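Local coordinates for acyl-CoA dehydrogenase (Mycobacterium thermoresistibile, PDB 3PFD), which binds flavin adenine dinucleotide and probably uses it to convert 2,3-saturated acyl-CoA thioesters to their 2,3-dehydroacyl-CoA products in fatty acid metabolism, at residues I85-V90 against I100-K105; P257-Q262 against I375-N380; I329-K334 against Q381-V386. All blocks are in the same frame, centred on the assembly; numbering follows the deposited sequence.

Contact 1 of 3, residues I85-V90 against I100-K105; sequences IVIEEV and IPAVNK
Ile87 leans across from helix 80-91 and lays its longer branch beside Pro101 and Ala102 of helix 95-114. The two are consecutive helices of the all-helical N-terminal domain of the acyl-CoA dehydrogenase fold, and here they meet through aliphatic groups alone. Of the CA atoms, Ile87 CA and Ala102 CA come nearest, 6.3 Å apart.

The isoleucine supplies most of the interface from its side. CG1 stands anti to the carbonyl carbon (chi1 -70°), and the nearly extended second torsion, 154°, carries CD1 onward along helix 95-114. The two ends of this branch therefore have different partners. CG1 rests by the CB-CG edge of the proline ring, 3.9 Å from Pro101 CG and 4.0 Å from Pro101 CB, the two side chains sliding past each other in opposite directions. A beta-branched isoleucine suits this place: its rotation is restricted, and its long arm offers CG1 to the ring and CD1 to the smaller alanine.

Proline is at home here for a second reason. Helix 95-114 is kinked where the backbone N atoms of Ile100 and Pro101 make no bond to the preceding turn, and a proline N has no hydrogen to give. Its compact ring also packs on Leu59 of helix 53-61.

Polar groups point to other parts of the fold. Glu88 forms salt bridges with Arg27 and Arg309, which pair its buried carboxylate with positive charge, while Lys105 donates through NZ to His254 O.

Ala102 closes the contact with little bulk. Its methyl lets the isoleucine tip come close to the helix backbone, so that Ile87 CD1 lies 3.9 Å from Ala102 CA and 4.2 Å from Ala102 CB.

Contact 2 of 3, residues P257-Q262 against I375-N380; sequences PTIGAQ and IYEGTN. With FDA (dihydroflavine-adenine dinucleotide), chain B.
Tyr376 and Gln262 make the direct hydrogen bond of this contact: Tyr376 OH donates to Gln262 OE1 over 2.6 Å, in the carbonyl plane and on a lone pair (C=O...O angle 113°). The extended Gln262 chain meets the tyrosine at about a right angle, yet amide and ring lie only 27° from coplanar. Gln262 NE2 is taken by Ser98 OG, which fixes the amide's rotation.

One water joins the segments as well, donating to Thr258 OG1 and, at 2.7 Å, to Glu377 OE2. The other carboxylate oxygen, Glu377 OE1, pairs with Thr255 OG1.

Ile259 provides the van der Waals packing. CG2 makes the apolar contact with the ring, approaching obliquely to 3.8 Å from Tyr376 CE2, while CG1 packs on the polar carboxylate, 3.3 Å from Glu377 OE2.

Toward the cofactor, the tyrosine ring stands nearly perpendicular to the flavin, with Tyr376 CD1 3.5 Å above FDA C6. Thr379, the N-cap residue of helix 380-391, donates from OG1 to the ribose hydroxyl FDA O2B at 2.7 Å. The Tyr-Glu-Gly-Thr run, on the loop before helix 380-391, is a familiar sequence motif of the acyl-CoA dehydrogenase family and here lines the pocket of the reduced FAD.

Contact 3 of 3, residues I329-K334 against Q381-V386; sequences ISAASK and QIQRVV. With FDA (dihydroflavine-adenine dinucleotide), chain B.
Ala331 turns its methyl toward Gln383 and Val386, one helical turn apart on helix 380-391. The small residue allows close approach: Ala331 CA and Gln383 CA are 5.0 Å apart, although the segment axes, running roughly antiparallel at 149°, stay 8.7 Å from each other. Gln383 OE1 lies against the alanine at 3.2 Å from Ala331 CB, a snug fit for a methyl group. Val386 CG1 also meets this methyl, 3.9 Å from Ala331 CB, placed there because this branch stands anti to the valine's backbone N (chi1 169°).

Ser333 turns its hydroxyl back on its own helix. OG donates to Ser330 O at 3.0 Å, tilted 30° from the carbonyl plane and on the same face as Lys334 N, so this oxygen is gripped by two donors. A serine can thus be buried at little polar cost.

Lys334 passes Gln383 at about a right angle, its CE 3.9 Å from Gln383 NE2. Its chain bends at chi2 and delivers the ammonium to acceptors that suit a buried lysine, among them Thr373 O and Asn380 OD1. Gln383 NE2 turns to Gly378 in the loop ahead of helix 380-391. The same helix carries Gln381, whose OE1 accepts a hydrogen bond from FDA O2B (2.9 Å).

Around this pair, Ile329 packs on helix 292-321 and Lys334 on helix 256-280. On the outer side of helix 380-391, Arg384 bridges Asp339 of helix 326-352 and Asp300 of the third subunit, so the antiparallel pair sits where the helical C-terminal domain meets its neighbours.

Contact 2 is the middle of the series, its centre about 12 Å from that of contact 1 and about 9 Å from that of contact 3. Contact 1 reaches it through Ile87 CG2, 4.0 Å from Gln262 CB, which joins the N-terminal helices to helix 256-280. Contacts 2 and 3 alternate along the chain and share Gly378 O, which probably accepts from Lys334 NZ (2.9 Å) and Gln383 NE2 (3.0 Å), holding the loop against the helix pair. Both also meet at the same ribose hydroxyl, O2B of FDA, one through Thr379 and the other through Gln381. Contact 1 stays back: the side chain of Ala102 is about 10 Å from the bound FDA.

Contact 1 of 3, residues I85-V90 against I100-K105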
loop_
_atom_site.group_PDB
_atom_site.type_symbol
_atom_site.label_atom_id
_atom_site.label_comp_id
_atom_site.label_asym_id
_atom_site.label_seq_id
_atom_site.Cartn_x
_atom_site.Cartn_y
_atom_site.Cartn_z
ATOM N N ILE C 85 13.088 14.700 -20.508
ATOM C CA ILE C 85 12.107 14.217 -21.494
ATOM C C ILE C 85 12.747 13.229 -22.485
ATOM O O ILE C 85 12.149 12.227 -22.861
ATOM C CB ILE C 85 11.355 15.411 -22.176
ATOM C CG1 ILE C 85 10.394 16.060 -21.154
ATOM C CG2 ILE C 85 10.614 14.935 -23.446
ATOM C CD1 ILE C 85 9.878 17.492 -21.499
ATOM N N VAL C 86 13.990 13.504 -22.878
ATOM C CA VAL C 86 14.741 12.622 -23.797
ATOM C C VAL C 86 14.917 11.257 -23.127
ATOM O O VAL C 86 14.490 10.211 -23.666
ATOM C CB VAL C 86 16.101 13.285 -24.265
ATOM C CG1 VAL C 86 17.058 12.279 -25.004
ATOM C CG2 VAL C 86 15.807 14.460 -25.156
ATOM N N ILE C 87 15.450 11.267 -21.908
ATOM C CA ILE C 87 15.696 10.026 -21.177
ATOM C C ILE C 87 14.417 9.217 -20.966
ATOM O O ILE C 87 14.402 8.004 -21.200
ATOM C CB ILE C 87 16.429 10.312 -19.863
ATOM C CG1 ILE C 87 17.860 10.750 -20.194
ATOM C CG2 ILE C 87 16.396 9.108 -18.899
ATOM C CD1 ILE C 87 18.471 11.627 -19.146
ATOM N N GLU C 88 13.353 9.915 -20.571
ATOM C CA GLU C 88 12.029 9.336 -20.371
ATOM C C GLU C 88 11.482 8.683 -21.640
ATOM O O GLU C 88 10.970 7.564 -21.592
ATOM C CB GLU C 88 11.063 10.445 -19.899
ATOM C CG GLU C 88 9.566 10.079 -19.776
ATOM C CD GLU C 88 8.698 11.325 -19.488
ATOM O OE1 GLU C 88 9.201 12.258 -18.815
ATOM O OE2 GLU C 88 7.537 11.399 -19.959
ATOM N N GLU C 89 11.556 9.389 -22.765
ATOM C CA GLU C 89 10.982 8.875 -24.012
ATOM C C GLU C 89 11.762 7.674 -24.558
ATOM O O GLU C 89 11.184 6.768 -25.203
ATOM C CB GLU C 89 10.853 9.979 -25.065
ATOM C CG GLU C 89 9.700 10.972 -24.778
ATOM C CD GLU C 89 8.306 10.324 -24.830
ATOM O OE1 GLU C 89 8.129 9.317 -25.527
ATOM O OE2 GLU C 89 7.386 10.813 -24.152
ATOM N N VAL C 90 13.066 7.656 -24.306
ATOM C CA VAL C 90 13.865 6.505 -24.712
ATOM C C VAL C 90 13.515 5.332 -23.764
ATOM O O VAL C 90 13.300 4.226 -24.226
ATOM C CB VAL C 90 15.406 6.801 -24.787
ATOM C CG1 VAL C 90 16.196 5.548 -25.179
ATOM C CG2 VAL C 90 15.703 7.868 -25.823
ATOM N N ILE C 100 22.209 5.482 -22.259
ATOM C CA ILE C 100 23.193 6.217 -23.087
ATOM C C ILE C 100 23.111 7.708 -22.734
ATOM O O ILE C 100 24.100 8.285 -22.214
ATOM C CB ILE C 100 22.974 5.955 -24.613
ATOM C CG1 ILE C 100 23.185 4.469 -24.945
ATOM C CG2 ILE C 100 23.853 6.885 -25.487
ATOM C CD1 ILE C 100 22.505 4.053 -26.257
ATOM N N PRO C 101 21.934 8.341 -22.949
ATOM C CA PRO C 101 21.903 9.738 -22.490
ATOM C C PRO C 101 21.976 9.904 -20.972
ATOM O O PRO C 101 22.536 10.895 -20.512
ATOM C CB PRO C 101 20.571 10.267 -23.038
ATOM C CG PRO C 101 19.685 9.013 -23.173
ATOM C CD PRO C 101 20.691 7.959 -23.647
ATOM N N ALA C 102 21.433 8.959 -20.195
ATOM C CA ALA C 102 21.376 9.131 -18.724
ATOM C C ALA C 102 22.769 9.039 -18.128
ATOM O O ALA C 102 23.113 9.811 -17.223
ATOM C CB ALA C 102 20.450 8.101 -18.063
ATOM N N VAL C 103 23.560 8.086 -18.628
ATOM C CA VAL C 103 24.960 7.935 -18.154
ATOM C C VAL C 103 25.935 8.894 -18.817
ATOM O O VAL C 103 26.930 9.306 -18.185
ATOM C CB VAL C 103 25.417 6.447 -18.067
ATOM C CG1 VAL C 103 26.882 6.314 -17.585
ATOM C CG2 VAL C 103 24.486 5.717 -17.098
ATOM N N ASN C 104 25.639 9.309 -20.058
ATOM C CA ASN C 104 26.394 10.412 -20.627
ATOM C C ASN C 104 26.354 11.629 -19.679
ATOM O O ASN C 104 27.368 12.305 -19.483
ATOM C CB ASN C 104 25.942 10.766 -22.059
ATOM C CG ASN C 104 26.535 9.817 -23.112
ATOM O OD1 ASN C 104 27.447 9.031 -22.819
ATOM N ND2 ASN C 104 26.022 9.884 -24.334
ATOM N N LYS C 105 25.194 11.862 -19.055
ATOM C CA LYS C 105 25.047 12.933 -18.101
ATOM C C LYS C 105 25.750 12.595 -16.773
ATOM O O LYS C 105 26.535 13.385 -16.285
ATOM C CB LYS C 105 23.561 13.307 -17.892
ATOM C CG LYS C 105 23.423 14.755 -17.439
ATOM C CD LYS C 105 22.174 15.090 -16.663
ATOM C CE LYS C 105 22.402 16.480 -16.044
ATOM N NZ LYS C 105 21.151 17.134 -15.672
#

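Contact 2 of 3, residues P257-Q262 against I375-N380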
loop_
_atom_site.group_PDB
_atom_site.type_symbol
_atom_site.label_atom_id
_atom_site.label_comp_id
_atom_site.label_asym_id
_atom_site.label_seq_id
_atom_site.Cartn_x
_atom_site.Cartn_y
_atom_site.Cartn_z
ATOM N N PRO C 257 17.039 13.183 -10.676
ATOM C CA PRO C 257 15.760 13.328 -11.395
ATOM C C PRO C 257 15.728 12.601 -12.733
ATOM O O PRO C 257 14.642 12.214 -13.187
ATOM C CB PRO C 257 15.618 14.850 -11.586
ATOM C CG PRO C 257 16.489 15.466 -10.489
ATOM C CD PRO C 257 17.661 14.492 -10.361
ATOM N N THR C 258 16.897 12.417 -13.373
ATOM C CA THR C 258 16.955 11.738 -14.681
ATOM C C THR C 258 16.637 10.246 -14.533
ATOM O O THR C 258 16.020 9.655 -15.398
ATOM C CB THR C 258 18.298 11.964 -15.430
ATOM O OG1 THR C 258 19.347 11.250 -14.778
ATOM C CG2 THR C 258 18.653 13.467 -15.497
ATOM N N ILE C 259 17.011 9.654 -13.402
ATOM C CA ILE C 259 16.584 8.290 -13.107
ATOM C C ILE C 259 15.092 8.256 -12.748
ATOM O O ILE C 259 14.382 7.328 -13.103
ATOM C CB ILE C 259 17.463 7.624 -12.033
ATOM C CG1 ILE C 259 18.924 7.515 -12.535
ATOM C CG2 ILE C 259 16.908 6.241 -11.646
ATOM C CD1 ILE C 259 19.105 6.845 -13.902
ATOM N N GLY C 260 14.605 9.290 -12.087
ATOM C CA GLY C 260 13.153 9.473 -11.973
ATOM C C GLY C 260 12.498 9.481 -13.345
ATOM O O GLY C 260 11.477 8.791 -13.576
ATOM N N ALA C 261 13.066 10.271 -14.264
ATOM C CA ALA C 261 12.509 10.400 -15.620
ATOM C C ALA C 261 12.522 9.071 -16.361
ATOM O O ALA C 261 11.591 8.731 -17.106
ATOM C CB ALA C 261 13.287 11.470 -16.430
ATOM N N GLN C 262 13.611 8.335 -16.195
ATOM C CA GLN C 262 13.703 6.986 -16.746
ATOM C C GLN C 262 12.544 6.084 -16.250
ATOM O O GLN C 262 11.886 5.365 -17.032
ATOM C CB GLN C 262 15.063 6.378 -16.370
ATOM C CG GLN C 262 15.273 4.942 -16.826
ATOM C CD GLN C 262 16.607 4.415 -16.355
ATOM O OE1 GLN C 262 16.764 4.058 -15.195
ATOM N NE2 GLN C 262 17.591 4.406 -17.246
ATOM N N ILE C 375 17.232 1.123 -7.136
ATOM C CA ILE C 375 18.524 0.673 -6.587
ATOM C C ILE C 375 19.671 1.601 -6.942
ATOM O O ILE C 375 20.392 2.033 -6.037
ATOM C CB ILE C 375 18.876 -0.800 -6.974
ATOM C CG1 ILE C 375 17.801 -1.759 -6.481
ATOM C CG2 ILE C 375 20.314 -1.222 -6.462
ATOM C CD1 ILE C 375 17.980 -3.167 -6.968
ATOM N N TYR C 376 19.891 1.882 -8.234
ATOM C CA TYR C 376 21.059 2.717 -8.559
ATOM C C TYR C 376 20.851 4.209 -8.392
ATOM O O TYR C 376 19.722 4.656 -8.174
ATOM C CB TYR C 376 21.762 2.395 -9.906
ATOM C CG TYR C 376 20.973 2.503 -11.192
ATOM C CD1 TYR C 376 21.530 2.021 -12.374
ATOM C CD2 TYR C 376 19.687 3.045 -11.241
ATOM C CE1 TYR C 376 20.829 2.059 -13.588
ATOM C CE2 TYR C 376 18.966 3.094 -12.460
ATOM C CZ TYR C 376 19.563 2.593 -13.628
ATOM O OH TYR C 376 18.912 2.612 -14.837
ATOM N N GLU C 377 21.953 4.953 -8.533
ATOM C CA GLU C 377 22.053 6.359 -8.139
ATOM C C GLU C 377 21.493 6.649 -6.731
ATOM O O GLU C 377 20.892 7.717 -6.509
ATOM C CB GLU C 377 21.418 7.288 -9.208
ATOM C CG GLU C 377 22.109 7.169 -10.568
ATOM C CD GLU C 377 21.920 8.378 -11.482
ATOM O OE1 GLU C 377 21.592 9.479 -10.962
ATOM O OE2 GLU C 377 22.128 8.210 -12.719
ATOM N N GLY C 378 21.722 5.711 -5.806
ATOM C CA GLY C 378 21.257 5.829 -4.416
ATOM C C GLY C 378 20.034 4.928 -4.254
ATOM O O GLY C 378 19.000 5.188 -4.872
ATOM N N THR C 379 20.143 3.859 -3.467
ATOM C CA THR C 379 18.972 3.010 -3.242
ATOM C C THR C 379 17.858 3.887 -2.681
ATOM O O THR C 379 18.148 4.945 -2.139
ATOM C CB THR C 379 19.227 1.902 -2.245
ATOM O OG1 THR C 379 19.460 2.476 -0.956
ATOM C CG2 THR C 379 20.430 1.001 -2.692
ATOM N N ASN C 380 16.609 3.449 -2.808
ATOM C CA ASN C 380 15.502 4.218 -2.238
ATOM C C ASN C 380 15.561 4.371 -0.728
ATOM O O ASN C 380 15.008 5.327 -0.240
ATOM C CB ASN C 380 14.130 3.723 -2.737
ATOM C CG ASN C 380 13.903 4.092 -4.206
ATOM O OD1 ASN C 380 14.775 4.669 -4.817
ATOM N ND2 ASN C 380 12.739 3.745 -4.769
HETATM P PA FDA B . 24.444 -1.910 -0.183
HETATM O O1A FDA B . 24.935 -0.518 0.107
HETATM O O2A FDA B . 25.163 -3.113 0.377
HETATM O O5B FDA B . 22.902 -1.967 0.283
HETATM C C5B FDA B . 22.248 -3.179 0.673
HETATM C C4B FDA B . 20.894 -2.832 1.310
HETATM O O4B FDA B . 21.089 -2.130 2.544
HETATM C C3B FDA B . 20.067 -1.900 0.423
HETATM O O3B FDA B . 18.683 -2.224 0.622
HETATM C C2B FDA B . 20.342 -0.524 1.006
HETATM O O2B FDA B . 19.283 0.407 0.763
HETATM C C1B FDA B . 20.466 -0.852 2.477
HETATM N N9A FDA B . 21.207 0.179 3.232
HETATM C C8A FDA B . 22.522 0.448 3.141
HETATM N N7A FDA B . 22.833 1.450 4.000
HETATM C C5A FDA B . 21.694 1.819 4.636
HETATM C C6A FDA B . 21.402 2.791 5.608
HETATM N N6A FDA B . 22.390 3.607 6.090
HETATM N N1A FDA B . 20.123 2.907 6.057
HETATM C C2A FDA B . 19.161 2.100 5.557
HETATM N N3A FDA B . 19.404 1.150 4.625
HETATM C C4A FDA B . 20.665 1.001 4.143
HETATM N N1 FDA B . 27.821 2.645 -9.450
HETATM C C2 FDA B . 28.760 3.366 -10.137
HETATM O O2 FDA B . 29.777 3.837 -9.560
HETATM N N3 FDA B . 28.608 3.577 -11.461
HETATM C C4 FDA B . 27.534 3.089 -12.122
HETATM O O4 FDA B . 27.466 3.310 -13.343
HETATM C C4X FDA B . 26.537 2.362 -11.441
HETATM N N5 FDA B . 25.521 1.767 -12.098
HETATM C C5X FDA B . 24.922 0.676 -11.591
HETATM C C6 FDA B . 24.261 -0.241 -12.421
HETATM C C7 FDA B . 23.712 -1.416 -11.875
HETATM C C7M FDA B . 22.990 -2.404 -12.767
HETATM C C8 FDA B . 23.785 -1.657 -10.510
HETATM C C8M FDA B . 23.188 -2.907 -9.888
HETATM C C9 FDA B . 24.427 -0.746 -9.692
HETATM C C9A FDA B . 25.007 0.409 -10.226
HETATM N N10 FDA B . 25.867 1.197 -9.431
HETATM C C10 FDA B . 26.706 2.143 -10.078
HETATM C "C1'" FDA B . 26.065 0.871 -8.017
HETATM C "C2'" FDA B . 24.883 1.327 -7.151
HETATM O "O2'" FDA B . 24.826 2.760 -6.974
HETATM C "C3'" FDA B . 24.953 0.570 -5.842
HETATM O "O3'" FDA B . 24.485 -0.781 -6.082
HETATM C "C4'" FDA B . 24.109 1.233 -4.737
HETATM O "O4'" FDA B . 24.716 2.457 -4.315
HETATM C "C5'" FDA B . 23.945 0.333 -3.520
HETATM O "O5'" FDA B . 25.220 -0.207 -3.146
HETATM P P FDA B . 25.353 -1.795 -2.921
HETATM O O1P FDA B . 24.883 -2.478 -4.180
HETATM O O2P FDA B . 26.732 -2.089 -2.378
HETATM O O3P FDA B . 24.241 -2.106 -1.796
HETATM O O HOH W 1 21.872 10.025 -14.714
#

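Contact 3 of 3, residues I329-K334 against Q381-V386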
loop_
_atom_site.group_PDB
_atom_site.type_symbol
_atom_site.label_atom_id
_atom_site.label_comp_id
_atom_site.label_asym_id
_atom_site.label_seq_id
_atom_site.Cartn_x
_atom_site.Cartn_y
_atom_site.Cartn_z
ATOM N N ILE C 329 14.146 17.477 -2.846
ATOM C CA ILE C 329 13.313 17.272 -4.026
ATOM C C ILE C 329 13.931 16.295 -5.034
ATOM O O ILE C 329 13.217 15.515 -5.666
ATOM C CB ILE C 329 12.904 18.617 -4.705
ATOM C CG1 ILE C 329 11.886 18.375 -5.831
ATOM C CG2 ILE C 329 14.125 19.357 -5.263
ATOM C CD1 ILE C 329 10.436 18.281 -5.366
ATOM N N SER C 330 15.246 16.322 -5.202
ATOM C CA SER C 330 15.854 15.398 -6.168
ATOM C C SER C 330 15.754 13.922 -5.695
ATOM O O SER C 330 15.402 13.052 -6.495
ATOM C CB SER C 330 17.266 15.819 -6.582
ATOM O OG SER C 330 18.209 15.481 -5.603
ATOM N N ALA C 331 15.989 13.688 -4.394
ATOM C CA ALA C 331 15.809 12.366 -3.749
ATOM C C ALA C 331 14.345 11.927 -3.826
ATOM O O ALA C 331 14.061 10.780 -4.161
ATOM C CB ALA C 331 16.268 12.396 -2.295
ATOM N N ALA C 332 13.431 12.843 -3.497
ATOM C CA ALA C 332 11.984 12.588 -3.591
ATOM C C ALA C 332 11.566 12.139 -4.983
ATOM O O ALA C 332 10.870 11.140 -5.126
ATOM C CB ALA C 332 11.146 13.851 -3.166
ATOM N N SER C 333 11.988 12.884 -5.998
ATOM C CA SER C 333 11.544 12.635 -7.370
ATOM C C SER C 333 12.040 11.296 -7.916
ATOM O O SER C 333 11.298 10.568 -8.602
ATOM C CB SER C 333 11.979 13.769 -8.298
ATOM O OG SER C 333 13.357 13.704 -8.599
ATOM N N LYS C 334 13.279 10.962 -7.570
ATOM C CA LYS C 334 13.857 9.676 -7.945
ATOM C C LYS C 334 13.177 8.511 -7.169
ATOM O O LYS C 334 12.759 7.505 -7.777
ATOM C CB LYS C 334 15.387 9.700 -7.762
ATOM C CG LYS C 334 16.178 8.470 -8.359
ATOM C CD LYS C 334 16.103 7.259 -7.405
ATOM C CE LYS C 334 17.192 6.226 -7.654
ATOM N NZ LYS C 334 16.952 4.964 -6.846
ATOM N N GLN C 381 16.233 3.463 -0.001
ATOM C CA GLN C 381 16.456 3.663 1.463
ATOM C C GLN C 381 17.365 4.886 1.719
ATOM O O GLN C 381 17.096 5.704 2.585
ATOM C CB GLN C 381 17.071 2.400 2.109
ATOM C CG GLN C 381 16.100 1.186 2.178
ATOM C CD GLN C 381 15.686 0.715 0.780
ATOM O OE1 GLN C 381 16.549 0.465 -0.065
ATOM N NE2 GLN C 381 14.363 0.648 0.512
ATOM N N ILE C 382 18.456 4.971 0.979
ATOM C CA ILE C 382 19.361 6.128 1.019
ATOM C C ILE C 382 18.596 7.412 0.603
ATOM O O ILE C 382 18.808 8.457 1.192
ATOM C CB ILE C 382 20.595 5.868 0.125
ATOM C CG1 ILE C 382 21.523 4.805 0.768
ATOM C CG2 ILE C 382 21.411 7.180 -0.173
ATOM C CD1 ILE C 382 21.920 5.065 2.275
ATOM N N GLN C 383 17.697 7.318 -0.387
ATOM C CA GLN C 383 16.886 8.494 -0.767
ATOM C C GLN C 383 16.085 9.022 0.433
ATOM O O GLN C 383 16.003 10.254 0.661
ATOM C CB GLN C 383 15.971 8.202 -1.967
ATOM C CG GLN C 383 16.689 7.703 -3.261
ATOM C CD GLN C 383 17.790 8.655 -3.770
ATOM O OE1 GLN C 383 17.800 9.830 -3.441
ATOM N NE2 GLN C 383 18.701 8.142 -4.598
ATOM N N ARG C 384 15.521 8.078 1.203
ATOM C CA ARG C 384 14.760 8.383 2.427
ATOM C C ARG C 384 15.620 8.944 3.558
ATOM O O ARG C 384 15.140 9.758 4.386
ATOM C CB ARG C 384 13.953 7.158 2.904
ATOM C CG ARG C 384 12.736 6.836 1.990
ATOM C CD ARG C 384 11.945 5.577 2.413
ATOM N NE ARG C 384 10.783 5.394 1.531
ATOM C CZ ARG C 384 10.760 4.658 0.420
ATOM N NH1 ARG C 384 11.847 3.997 0.017
ATOM N NH2 ARG C 384 9.637 4.571 -0.283
ATOM N N VAL C 385 16.872 8.498 3.619
ATOM C CA VAL C 385 17.837 9.098 4.546
ATOM C C VAL C 385 18.060 10.573 4.172
ATOM O O VAL C 385 17.938 11.448 5.030
ATOM C CB VAL C 385 19.200 8.342 4.581
ATOM C CG1 VAL C 385 20.208 9.119 5.405
ATOM C CG2 VAL C 385 19.034 6.929 5.154
ATOM N N VAL C 386 18.324 10.839 2.899
ATOM C CA VAL C 386 18.556 12.229 2.401
ATOM C C VAL C 386 17.326 13.125 2.640
ATOM O O VAL C 386 17.434 14.261 3.151
ATOM C CB VAL C 386 18.938 12.251 0.883
ATOM C CG1 VAL C 386 18.908 13.705 0.302
ATOM C CG2 VAL C 386 20.318 11.565 0.599
HETATM P PA FDA B . 24.444 -1.910 -0.183
HETATM O O1A FDA B . 24.935 -0.518 0.107
HETATM O O2A FDA B . 25.163 -3.113 0.377
HETATM O O5B FDA B . 22.902 -1.967 0.283
HETATM C C5B FDA B . 22.248 -3.179 0.673
HETATM C C4B FDA B . 20.894 -2.832 1.310
HETATM O O4B FDA B . 21.089 -2.130 2.544
HETATM C C3B FDA B . 20.067 -1.900 0.423
HETATM O O3B FDA B . 18.683 -2.224 0.622
HETATM C C2B FDA B . 20.342 -0.524 1.006
HETATM O O2B FDA B . 19.283 0.407 0.763
HETATM C C1B FDA B . 20.466 -0.852 2.477
HETATM N N9A FDA B . 21.207 0.179 3.232
HETATM C C8A FDA B . 22.522 0.448 3.141
HETATM N N7A FDA B . 22.833 1.450 4.000
HETATM C C5A FDA B . 21.694 1.819 4.636
HETATM C C6A FDA B . 21.402 2.791 5.608
HETATM N N6A FDA B . 22.390 3.607 6.090
HETATM N N1A FDA B . 20.123 2.907 6.057
HETATM C C2A FDA B . 19.161 2.100 5.557
HETATM N N3A FDA B . 19.404 1.150 4.625
HETATM C C4A FDA B . 20.665 1.001 4.143
HETATM N N1 FDA B . 27.821 2.645 -9.450
HETATM C C2 FDA B . 28.760 3.366 -10.137
HETATM O O2 FDA B . 29.777 3.837 -9.560
HETATM N N3 FDA B . 28.608 3.577 -11.461
HETATM C C4 FDA B . 27.534 3.089 -12.122
HETATM O O4 FDA B . 27.466 3.310 -13.343
HETATM C C4X FDA B . 26.537 2.362 -11.441
HETATM N N5 FDA B . 25.521 1.767 -12.098
HETATM C C5X FDA B . 24.922 0.676 -11.591
HETATM C C6 FDA B . 24.261 -0.241 -12.421
HETATM C C7 FDA B . 23.712 -1.416 -11.875
HETATM C C7M FDA B . 22.990 -2.404 -12.767
HETATM C C8 FDA B . 23.785 -1.657 -10.510
HETATM C C8M FDA B . 23.188 -2.907 -9.888
HETATM C C9 FDA B . 24.427 -0.746 -9.692
HETATM C C9A FDA B . 25.007 0.409 -10.226
HETATM N N10 FDA B . 25.867 1.197 -9.431
HETATM C C10 FDA B . 26.706 2.143 -10.078
HETATM C "C1'" FDA B . 26.065 0.871 -8.017
HETATM C "C2'" FDA B . 24.883 1.327 -7.151
HETATM O "O2'" FDA B . 24.826 2.760 -6.974
HETATM C "C3'" FDA B . 24.953 0.570 -5.842
HETATM O "O3'" FDA B . 24.485 -0.781 -6.082
HETATM C "C4'" FDA B . 24.109 1.233 -4.737
HETATM O "O4'" FDA B . 24.716 2.457 -4.315
HETATM C "C5'" FDA B . 23.945 0.333 -3.520
HETATM O "O5'" FDA B . 25.220 -0.207 -3.146
HETATM P P FDA B . 25.353 -1.795 -2.921
HETATM O O1P FDA B . 24.883 -2.478 -4.180
HETATM O O2P FDA B . 26.732 -2.089 -2.378
HETATM O O3P FDA B . 24.241 -2.106 -1.796
#